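Local structure of (S)-ureidoglycine aminohydrolase (Escherichia coli, 1RC6) at residues Y213-N218 with D226-G231. The protein catalyses the manganese-dependent deamination of (S)-ureidoglycine to (S)-ureidoglycolate and ammonia, a step in the anaerobic use of allantoin as a nitrogen source. Numbering follows the deposited sequence.
Sequences YNLDNN and DYIFMG
Tyr213 meets Ile228 and Met230 with one face and one edge of its ring, through CD2, CE2, CZ and OH. Its CB points toward strand 227-230. The delta methyl of Ile228 covers the face, its CD1 4.1 Å from the centroid of the Tyr213 ring and 13° off the ring normal, a CH-pi contact in which Tyr213 CD2 lies 4.0 Å from Ile228 CD1. Farther out, Met230 CE sits at the edge, near the ring plane, 3.3 Å from Tyr213 CE2 and 3.7 Å from CZ; at the tip, Tyr213 OH is 3.2 Å from the same Met230 CE. Met230 arrives there with CG anti to the carbonyl carbon (chi1 -55°) and its chain extended beyond, crossing the tyrosine at about a right angle. In the C-terminal cupin beta-barrel, strands 210-214 and 227-230 belong to two antiparallel sheets packed face to face, and the contact joins them inside through buried side chains alone. The side chain of Tyr213 also lies close to that of Tyr249, which probably binds substrate, and Met230 packs on Gln236, probably a manganese ligand as well as a substrate contact. With an alanine at Tyr213, the Ile228 and Met230 methyls would probably lose the ring they pack against, opening a gap between the sheets. Beside the ring, Leu215 adds a smaller apolar contact, its CD1 3.9 Å from Ile228 CG2, and packs on Phe26 of strand 26-29 as well.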
loop_
_atom_site.group_PDB
_atom_site.type_symbol
_atom_site.label_atom_id
_atom_site.label_comp_id
_atom_site.label_asym_id
_atom_site.label_seq_id
_atom_site.Cartn_x
_atom_site.Cartn_y
_atom_site.Cartn_z
ATOM N N TYR A 213 10.474 -13.864 -3.676
ATOM C CA TYR A 213 10.557 -12.847 -4.708
ATOM C C TYR A 213 11.921 -12.872 -5.358
ATOM O O TYR A 213 12.889 -13.340 -4.771
ATOM C CB TYR A 213 10.325 -11.462 -4.103
ATOM C CG TYR A 213 9.080 -10.768 -4.594
ATOM C CD1 TYR A 213 7.814 -11.315 -4.372
ATOM C CD2 TYR A 213 9.166 -9.555 -5.274
ATOM C CE1 TYR A 213 6.664 -10.669 -4.815
ATOM C CE2 TYR A 213 8.024 -8.901 -5.721
ATOM C CZ TYR A 213 6.777 -9.462 -5.489
ATOM O OH TYR A 213 5.652 -8.811 -5.940
ATOM N N ASN A 214 11.984 -12.356 -6.576
ATOM C CA ASN A 214 13.227 -12.284 -7.316
ATOM C C ASN A 214 13.368 -10.854 -7.793
ATOM O O ASN A 214 12.923 -10.507 -8.889
ATOM C CB ASN A 214 13.200 -13.221 -8.521
ATOM C CG ASN A 214 14.462 -13.124 -9.357
ATOM O OD1 ASN A 214 15.535 -13.548 -8.933
ATOM N ND2 ASN A 214 14.341 -12.548 -10.550
ATOM N N LEU A 215 13.985 -10.024 -6.959
ATOM C CA LEU A 215 14.182 -8.618 -7.282
ATOM C C LEU A 215 15.331 -8.419 -8.270
ATOM O O LEU A 215 15.154 -8.593 -9.478
ATOM C CB LEU A 215 14.434 -7.817 -5.998
ATOM C CG LEU A 215 13.332 -7.841 -4.925
ATOM C CD1 LEU A 215 12.005 -7.412 -5.537
ATOM C CD2 LEU A 215 13.208 -9.234 -4.329
ATOM N N ASP A 216 16.503 -8.050 -7.763
ATOM C CA ASP A 216 17.653 -7.846 -8.631
ATOM C C ASP A 216 18.392 -9.159 -8.840
ATOM O O ASP A 216 19.539 -9.325 -8.422
ATOM C CB ASP A 216 18.583 -6.780 -8.047
ATOM C CG ASP A 216 18.067 -5.364 -8.281
ATOM O OD1 ASP A 216 18.655 -4.409 -7.728
ATOM O OD2 ASP A 216 17.075 -5.207 -9.027
ATOM N N ASN A 217 17.700 -10.088 -9.491
ATOM C CA ASN A 217 18.228 -11.406 -9.803
ATOM C C ASN A 217 18.535 -12.259 -8.595
ATOM O O ASN A 217 19.134 -13.323 -8.730
ATOM C CB ASN A 217 19.486 -11.284 -10.654
ATOM C CG ASN A 217 19.198 -10.722 -12.016
ATOM O OD1 ASN A 217 20.090 -10.606 -12.856
ATOM N ND2 ASN A 217 17.942 -10.365 -12.252
ATOM N N ASN A 218 18.134 -11.809 -7.415
ATOM C CA ASN A 218 18.396 -12.589 -6.214
ATOM C C ASN A 218 17.109 -12.962 -5.516
ATOM O O ASN A 218 16.211 -12.137 -5.348
ATOM C CB ASN A 218 19.317 -11.820 -5.262
ATOM C CG ASN A 218 20.747 -11.746 -5.773
ATOM O OD1 ASN A 218 21.446 -12.762 -5.843
ATOM N ND2 ASN A 218 21.185 -10.543 -6.144
ATOM N N ASP A 226 6.162 -7.834 5.345
ATOM C CA ASP A 226 7.258 -7.258 4.575
ATOM C C ASP A 226 6.750 -6.201 3.606
ATOM O O ASP A 226 5.589 -6.230 3.188
ATOM C CB ASP A 226 7.979 -8.339 3.764
ATOM C CG ASP A 226 8.847 -9.245 4.620
ATOM O OD1 ASP A 226 9.441 -10.188 4.048
ATOM O OD2 ASP A 226 8.942 -9.018 5.852
ATOM N N TYR A 227 7.629 -5.272 3.242
ATOM C CA TYR A 227 7.285 -4.223 2.305
ATOM C C TYR A 227 8.351 -4.200 1.241
ATOM O O TYR A 227 9.521 -4.347 1.542
ATOM C CB TYR A 227 7.246 -2.855 2.979
ATOM C CG TYR A 227 6.953 -1.751 1.991
ATOM C CD1 TYR A 227 5.659 -1.531 1.525
ATOM C CD2 TYR A 227 7.980 -0.966 1.476
ATOM C CE1 TYR A 227 5.395 -0.551 0.560
ATOM C CE2 TYR A 227 7.737 0.015 0.518
ATOM C CZ TYR A 227 6.448 0.216 0.066
ATOM O OH TYR A 227 6.220 1.186 -0.872
ATOM N N ILE A 228 7.956 -3.985 -0.004
ATOM C CA ILE A 228 8.929 -3.975 -1.072
ATOM C C ILE A 228 8.770 -2.797 -2.013
ATOM O O ILE A 228 7.676 -2.545 -2.520
ATOM C CB ILE A 228 8.813 -5.244 -1.916
ATOM C CG1 ILE A 228 8.766 -6.465 -1.010
ATOM C CG2 ILE A 228 9.976 -5.328 -2.889
ATOM C CD1 ILE A 228 8.457 -7.732 -1.755
ATOM N N PHE A 229 9.865 -2.085 -2.247
ATOM C CA PHE A 229 9.846 -0.968 -3.177
ATOM C C PHE A 229 10.520 -1.368 -4.482
ATOM O O PHE A 229 11.726 -1.569 -4.523
ATOM C CB PHE A 229 10.578 0.249 -2.623
ATOM C CG PHE A 229 10.768 1.330 -3.642
ATOM C CD1 PHE A 229 12.041 1.689 -4.069
ATOM C CD2 PHE A 229 9.662 1.975 -4.203
ATOM C CE1 PHE A 229 12.215 2.682 -5.043
ATOM C CE2 PHE A 229 9.820 2.958 -5.171
ATOM C CZ PHE A 229 11.096 3.316 -5.594
ATOM N N MET A 230 9.730 -1.476 -5.540
ATOM C CA MET A 230 10.232 -1.848 -6.854
ATOM C C MET A 230 10.360 -0.558 -7.659
ATOM O O MET A 230 9.359 0.017 -8.092
ATOM C CB MET A 230 9.236 -2.794 -7.523
ATOM C CG MET A 230 8.874 -4.040 -6.711
ATOM S SD MET A 230 7.380 -4.875 -7.366
ATOM C CE MET A 230 6.817 -5.802 -5.947
ATOM N N GLY A 231 11.589 -0.103 -7.856
ATOM C CA GLY A 231 11.814 1.132 -8.589
ATOM C C GLY A 231 11.513 1.112 -10.078
ATOM O O GLY A 231 11.184 0.075 -10.657
#